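Local coordinates for protein eukaryotic translation initiation factor 2A (Schizosaccharomyces pombe, PDB 3WJ9) that probably directs methionyl initiator tRNA to 40S ribosomal subunits in a codon-dependent manner, for a small number of mRNAs, with this chain as its beta-propeller part, at residues Q6-R10 with A37-Y42; R378-I383 with Y395-L401. All coordinates share one frame; numbering follows the deposited sequence.

Interaction 1: Q6-R10 with A37-Y42; sequences QFAYR and ARNACY
Two blades of the beta-propeller meet where Gln6, Ala8 and Arg10 of strand 6-10 face Tyr42, Ala37 and Ala40 of strand 37-42. The strands run nearly antiparallel with their axes 8.0 Å apart, a distance spanned by side chains rather than by backbone pairing. Strand 6-11 lies between 15-19 and 401-406, the latter from the far end of the chain; 37-42 is an edge strand of the next blade. At one end Tyr42 OH donates a hydrogen bond of 3.0 Å to Gln6 OE1. The extended glutamine brings its amide to the edge of the phenol ring, with the two planes 61° apart, while its NE2 bonds to Thr62 O, so both ends of the amide are engaged. Beside it Ala8 CB lies 3.5 Å from Tyr42 CE2, and the rings of Phe49 and Phe405 also meet Tyr42, making the tyrosine a wedge between the blades with its hydroxyl satisfied. At the other end Arg10 reaches across. Arg10 CD passes 3.7 Å from Ala37 CB, and a bend at chi3 (63°) turns the guanidinium back over the backbone, so that one face lies over the peptide joining Arg38 to Asn39. Arg38 O sits 2.9 Å above the Arg10 guanidinium plane, offset toward its rim, without a hydrogen bond. This peptide is part of a classic beta bulge, Arg38 and Asn39 both facing Ala52 of the adjoining strand. Arg10 NH2 is hydrogen-bonded to Gln403 OE1, which links the arginine to strand 401-406 as well. Near the guanidinium plane, at its edge, Arg10 NH1 makes a weak hydrogen bond of 3.4 Å to Ala37 O, bent to 138° at the hydrogen.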
loop_
_atom_site.group_PDB
_atom_site.type_symbol
_atom_site.label_atom_id
_atom_site.label_comp_id
_atom_site.label_asym_id
_atom_site.label_seq_id
_atom_site.Cartn_x
_atom_site.Cartn_y
_atom_site.Cartn_z
ATOM N N GLN A 6 -10.428 2.845 -16.204
ATOM C CA GLN A 6 -9.642 4.067 -16.039
ATOM C C GLN A 6 -8.363 3.850 -15.240
ATOM O O GLN A 6 -8.337 3.097 -14.267
ATOM C CB GLN A 6 -10.479 5.166 -15.367
ATOM C CG GLN A 6 -9.753 6.514 -15.257
ATOM C CD GLN A 6 -10.529 7.565 -14.479
ATOM O OE1 GLN A 6 -9.945 8.379 -13.762
ATOM N NE2 GLN A 6 -11.848 7.558 -14.625
ATOM N N PHE A 7 -7.301 4.519 -15.675
ATOM C CA PHE A 7 -6.059 4.597 -14.919
ATOM C C PHE A 7 -5.551 6.034 -14.947
ATOM O O PHE A 7 -6.017 6.843 -15.748
ATOM C CB PHE A 7 -5.009 3.637 -15.484
ATOM C CG PHE A 7 -4.592 3.951 -16.895
ATOM C CD1 PHE A 7 -5.254 3.378 -17.967
ATOM C CD2 PHE A 7 -3.528 4.802 -17.148
ATOM C CE1 PHE A 7 -4.875 3.658 -19.266
ATOM C CE2 PHE A 7 -3.143 5.087 -18.445
ATOM C CZ PHE A 7 -3.818 4.511 -19.506
ATOM N N ALA A 8 -4.605 6.351 -14.073
ATOM C CA ALA A 8 -4.008 7.681 -14.050
ATOM C C ALA A 8 -2.553 7.619 -14.481
ATOM O O ALA A 8 -1.923 6.568 -14.402
ATOM C CB ALA A 8 -4.121 8.291 -12.665
ATOM N N TYR A 9 -2.023 8.746 -14.942
ATOM C CA TYR A 9 -0.614 8.823 -15.300
ATOM C C TYR A 9 -0.052 10.188 -14.939
ATOM O O TYR A 9 -0.764 11.191 -14.966
ATOM C CB TYR A 9 -0.408 8.548 -16.793
ATOM C CG TYR A 9 -0.848 9.678 -17.700
ATOM C CD1 TYR A 9 -2.157 9.761 -18.149
ATOM C CD2 TYR A 9 0.050 10.656 -18.114
ATOM C CE1 TYR A 9 -2.564 10.790 -18.977
ATOM C CE2 TYR A 9 -0.348 11.689 -18.940
ATOM C CZ TYR A 9 -1.656 11.751 -19.370
ATOM O OH TYR A 9 -2.056 12.777 -20.195
ATOM N N ARG A 10 1.230 10.218 -14.599
ATOM C CA ARG A 10 1.921 11.474 -14.358
ATOM C C ARG A 10 3.349 11.388 -14.867
ATOM O O ARG A 10 4.185 10.698 -14.289
ATOM C CB ARG A 10 1.909 11.834 -12.873
ATOM C CG ARG A 10 2.566 13.170 -12.569
ATOM C CD ARG A 10 2.569 13.462 -11.079
ATOM N NE ARG A 10 3.362 12.492 -10.332
ATOM C CZ ARG A 10 4.663 12.617 -10.091
ATOM N NH1 ARG A 10 5.321 13.679 -10.534
ATOM N NH2 ARG A 10 5.304 11.686 -9.402
ATOM N N ALA A 37 2.807 18.909 -11.841
ATOM C CA ALA A 37 2.477 17.987 -10.761
ATOM C C ALA A 37 3.725 17.252 -10.286
ATOM O O ALA A 37 4.638 16.991 -11.070
ATOM C CB ALA A 37 1.415 16.999 -11.207
ATOM N N ARG A 38 3.761 16.925 -8.999
ATOM C CA ARG A 38 4.914 16.258 -8.404
ATOM C C ARG A 38 4.518 14.945 -7.741
ATOM O O ARG A 38 5.373 14.144 -7.363
ATOM C CB ARG A 38 5.591 17.169 -7.380
ATOM C CG ARG A 38 4.685 17.581 -6.235
ATOM C CD ARG A 38 5.460 18.310 -5.157
ATOM N NE ARG A 38 5.979 19.594 -5.617
ATOM C CZ ARG A 38 6.854 20.330 -4.939
ATOM N NH1 ARG A 38 7.313 19.909 -3.767
ATOM N NH2 ARG A 38 7.274 21.485 -5.434
ATOM N N ASN A 39 3.214 14.734 -7.601
ATOM C CA ASN A 39 2.689 13.537 -6.960
ATOM C C ASN A 39 1.219 13.344 -7.317
ATOM O O ASN A 39 0.561 14.287 -7.758
ATOM C CB ASN A 39 2.864 13.628 -5.444
ATOM C CG ASN A 39 2.708 12.286 -4.758
ATOM O OD1 ASN A 39 2.825 11.238 -5.390
ATOM N ND2 ASN A 39 2.449 12.313 -3.456
ATOM N N ALA A 40 0.711 12.127 -7.136
ATOM C CA ALA A 40 -0.687 11.825 -7.437
ATOM C C ALA A 40 -1.138 10.516 -6.786
ATOM O O ALA A 40 -0.316 9.644 -6.505
ATOM C CB ALA A 40 -0.903 11.762 -8.941
ATOM N N CYS A 41 -2.445 10.382 -6.556
ATOM C CA CYS A 41 -3.006 9.160 -5.974
ATOM C C CYS A 41 -4.533 9.072 -6.089
ATOM O O CYS A 41 -5.213 10.079 -6.296
ATOM C CB CYS A 41 -2.605 9.040 -4.500
ATOM S SG CYS A 41 -3.275 10.325 -3.416
ATOM N N TYR A 42 -5.056 7.854 -5.955
ATOM C CA TYR A 42 -6.496 7.608 -5.914
ATOM C C TYR A 42 -6.955 7.326 -4.486
ATOM O O TYR A 42 -6.180 6.834 -3.663
ATOM C CB TYR A 42 -6.882 6.418 -6.803
ATOM C CG TYR A 42 -7.022 6.713 -8.282
ATOM C CD1 TYR A 42 -8.073 7.481 -8.767
ATOM C CD2 TYR A 42 -6.124 6.185 -9.197
ATOM C CE1 TYR A 42 -8.205 7.739 -10.123
ATOM C CE2 TYR A 42 -6.247 6.435 -10.551
ATOM C CZ TYR A 42 -7.289 7.213 -11.009
ATOM O OH TYR A 42 -7.414 7.461 -12.357
#

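Interaction 2: R378-I383 with Y395-L401; sequences RVDNSI and YEEFNEL
Ile383 and Glu396 form the hydrogen-bonded pair at the open end of a beta hairpin, strands 382-387 and 392-397, in a blade of the propeller that carries the fourth WD repeat. Backbone bonds set the register: Ile383 N to Glu396 O and Glu396 N to Ile383 O, each 3.0 Å. Ile383 O also receives a CA-H...O contact from Tyr395 CA. Ser382 and Glu397 make the next, non-hydrogen-bonded pair, and beyond it Phe398 N donates to Asn381 O at 2.8 Å. Among the polar side chains, Asn381 bonds at both ends of its amide. Its ND2 is taken by Val372 O and Leu377 O within the same blade; Asn381 OD1 accepts a weak bond, 3.4 Å, from Leu401 N, where the chain has left the hairpin. Arg378 and Glu400 bring opposite charges together, but the modelled approach is too close for its details to be trusted. Apolar contacts gather round Phe398. With CG anti to the carbonyl carbon (chi1 -64°), the ring presents its edge to Ser382 CA and meets Ile383 obliquely, Phe398 CE1 lying 3.4 Å from Ile383 CG1. Leu401 comes back over the same ring, its CD1 4.0 Å above the plane over the centre. An alanine in place of Phe398 would probably open a gap beside Ile383 CG1 and CD1 and take away the surface on which the Leu401 methyl rests. On the face with Ser382, Tyr395 CE1 touches Ser382 CB. The other Leu401 methyl, CD2, turns to Ile383 and lies 3.6 Å from CG1.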
loop_
_atom_site.group_PDB
_atom_site.type_symbol
_atom_site.label_atom_id
_atom_site.label_comp_id
_atom_site.label_asym_id
_atom_site.label_seq_id
_atom_site.Cartn_x
_atom_site.Cartn_y
_atom_site.Cartn_z
ATOM N N ARG A 378 15.962 5.959 -15.529
ATOM C CA ARG A 378 15.982 7.196 -16.304
ATOM C C ARG A 378 15.966 6.943 -17.809
ATOM O O ARG A 378 16.187 7.860 -18.601
ATOM C CB ARG A 378 17.204 8.039 -15.927
ATOM C CG ARG A 378 17.424 8.167 -14.427
ATOM C CD ARG A 378 18.143 9.457 -14.078
ATOM N NE ARG A 378 17.307 10.622 -14.351
ATOM C CZ ARG A 378 16.390 11.096 -13.513
ATOM N NH1 ARG A 378 16.191 10.509 -12.342
ATOM N NH2 ARG A 378 15.670 12.158 -13.848
ATOM N N VAL A 379 15.706 5.699 -18.200
ATOM C CA VAL A 379 15.627 5.337 -19.611
ATOM C C VAL A 379 14.455 4.391 -19.884
ATOM O O VAL A 379 14.084 3.589 -19.028
ATOM C CB VAL A 379 16.940 4.678 -20.100
ATOM C CG1 VAL A 379 18.051 5.714 -20.228
ATOM C CG2 VAL A 379 17.357 3.550 -19.167
ATOM N N ASP A 380 13.869 4.520 -21.074
ATOM C CA ASP A 380 12.820 3.620 -21.566
ATOM C C ASP A 380 11.527 3.647 -20.747
ATOM O O ASP A 380 10.885 2.615 -20.563
ATOM C CB ASP A 380 13.347 2.182 -21.624
ATOM C CG ASP A 380 14.514 2.026 -22.577
ATOM O OD1 ASP A 380 15.138 3.051 -22.922
ATOM O OD2 ASP A 380 14.812 0.880 -22.977
ATOM N N ASN A 381 11.136 4.825 -20.271
ATOM C CA ASN A 381 9.888 4.958 -19.523
ATOM C C ASN A 381 8.666 4.758 -20.416
ATOM O O ASN A 381 8.597 5.305 -21.516
ATOM C CB ASN A 381 9.817 6.322 -18.832
ATOM C CG ASN A 381 10.819 6.455 -17.703
ATOM O OD1 ASN A 381 11.438 7.502 -17.524
ATOM N ND2 ASN A 381 10.986 5.384 -16.936
ATOM N N SER A 382 7.700 3.977 -19.938
ATOM C CA SER A 382 6.543 3.630 -20.758
ATOM C C SER A 382 5.347 3.111 -19.963
ATOM O O SER A 382 5.433 2.885 -18.753
ATOM C CB SER A 382 6.946 2.585 -21.801
ATOM O OG SER A 382 7.274 1.353 -21.179
ATOM N N ILE A 383 4.226 2.941 -20.662
ATOM C CA ILE A 383 3.038 2.289 -20.119
ATOM C C ILE A 383 2.570 1.206 -21.084
ATOM O O ILE A 383 2.527 1.426 -22.294
ATOM C CB ILE A 383 1.875 3.281 -19.885
ATOM C CG1 ILE A 383 2.248 4.328 -18.840
ATOM C CG2 ILE A 383 0.622 2.544 -19.437
ATOM C CD1 ILE A 383 1.147 5.335 -18.576
ATOM N N TYR A 395 0.019 0.752 -25.552
ATOM C CA TYR A 395 1.426 1.027 -25.304
ATOM C C TYR A 395 1.717 2.485 -25.604
ATOM O O TYR A 395 1.226 3.044 -26.586
ATOM C CB TYR A 395 2.335 0.131 -26.144
ATOM C CG TYR A 395 3.804 0.449 -25.969
ATOM C CD1 TYR A 395 4.527 -0.092 -24.914
ATOM C CD2 TYR A 395 4.469 1.289 -26.855
ATOM C CE1 TYR A 395 5.867 0.195 -24.746
ATOM C CE2 TYR A 395 5.807 1.582 -26.694
ATOM C CZ TYR A 395 6.502 1.032 -25.640
ATOM O OH TYR A 395 7.838 1.321 -25.480
ATOM N N GLU A 396 2.543 3.092 -24.763
ATOM C CA GLU A 396 2.809 4.514 -24.862
ATOM C C GLU A 396 4.207 4.824 -24.350
ATOM O O GLU A 396 4.574 4.425 -23.247
ATOM C CB GLU A 396 1.738 5.286 -24.086
ATOM C CG GLU A 396 1.806 6.788 -24.186
ATOM C CD GLU A 396 0.495 7.454 -23.805
ATOM O OE1 GLU A 396 -0.554 7.050 -24.343
ATOM O OE2 GLU A 396 0.511 8.345 -22.930
ATOM N N GLU A 397 4.987 5.525 -25.166
ATOM C CA GLU A 397 6.369 5.837 -24.832
ATOM C C GLU A 397 6.463 7.167 -24.095
ATOM O O GLU A 397 5.815 8.140 -24.471
ATOM C CB GLU A 397 7.226 5.876 -26.100
ATOM C CG GLU A 397 8.707 6.125 -25.862
ATOM C CD GLU A 397 9.433 6.518 -27.133
ATOM O OE1 GLU A 397 10.653 6.274 -27.227
ATOM O OE2 GLU A 397 8.782 7.085 -28.037
ATOM N N PHE A 398 7.270 7.200 -23.040
ATOM C CA PHE A 398 7.507 8.429 -22.292
ATOM C C PHE A 398 8.998 8.735 -22.213
ATOM O O PHE A 398 9.831 7.844 -22.374
ATOM C CB PHE A 398 6.928 8.329 -20.877
ATOM C CG PHE A 398 5.432 8.187 -20.833
ATOM C CD1 PHE A 398 4.835 6.943 -20.943
ATOM C CD2 PHE A 398 4.625 9.299 -20.667
ATOM C CE1 PHE A 398 3.462 6.812 -20.897
ATOM C CE2 PHE A 398 3.252 9.175 -20.620
ATOM C CZ PHE A 398 2.669 7.927 -20.733
ATOM N N ASN A 399 9.331 10.000 -21.975
ATOM C CA ASN A 399 10.710 10.375 -21.684
ATOM C C ASN A 399 10.998 10.170 -20.204
ATOM O O ASN A 399 11.887 9.406 -19.832
ATOM C CB ASN A 399 10.986 11.829 -22.081
ATOM C CG ASN A 399 12.359 12.303 -21.639
ATOM O OD1 ASN A 399 12.508 12.905 -20.575
ATOM N ND2 ASN A 399 13.371 12.032 -22.456
ATOM N N GLU A 400 10.229 10.850 -19.361
ATOM C CA GLU A 400 10.351 10.686 -17.920
ATOM C C GLU A 400 8.982 10.497 -17.273
ATOM O O GLU A 400 8.346 11.457 -16.840
ATOM C CB GLU A 400 11.072 11.885 -17.303
ATOM C CG GLU A 400 11.701 11.601 -15.951
ATOM C CD GLU A 400 12.554 12.748 -15.453
ATOM O OE1 GLU A 400 12.312 13.897 -15.878
ATOM O OE2 GLU A 400 13.470 12.502 -14.641
ATOM N N LEU A 401 8.535 9.246 -17.223
ATOM C CA LEU A 401 7.275 8.900 -16.574
ATOM C C LEU A 401 7.504 8.624 -15.093
ATOM O O LEU A 401 8.494 7.998 -14.715
ATOM C CB LEU A 401 6.638 7.683 -17.246
ATOM C CG LEU A 401 5.369 7.131 -16.591
ATOM C CD1 LEU A 401 4.201 8.092 -16.767
ATOM C CD2 LEU A 401 5.029 5.755 -17.135
#

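Overall arrangement
From the N terminus, strand 6-11 leads through strand 15-19 to 37-42, and interaction 1 closes this loop of 26 residues by packing one blade on the next. The chain then runs through the intervening blades before interaction 2 joins the ends of a hairpin, with 11 residues between its segments, in the last complete four-stranded blade. The two contacts follow in series, neither nested nor crossing. Past interaction 2 the chain enters strand 401-406, which pairs with 6-11 and shuts the ring. Their centres are about 15 Å apart, and they touch directly: Arg10 O lies 3.6 Å from Leu401 CD1, while Tyr9 and Phe7 pack on Ile383.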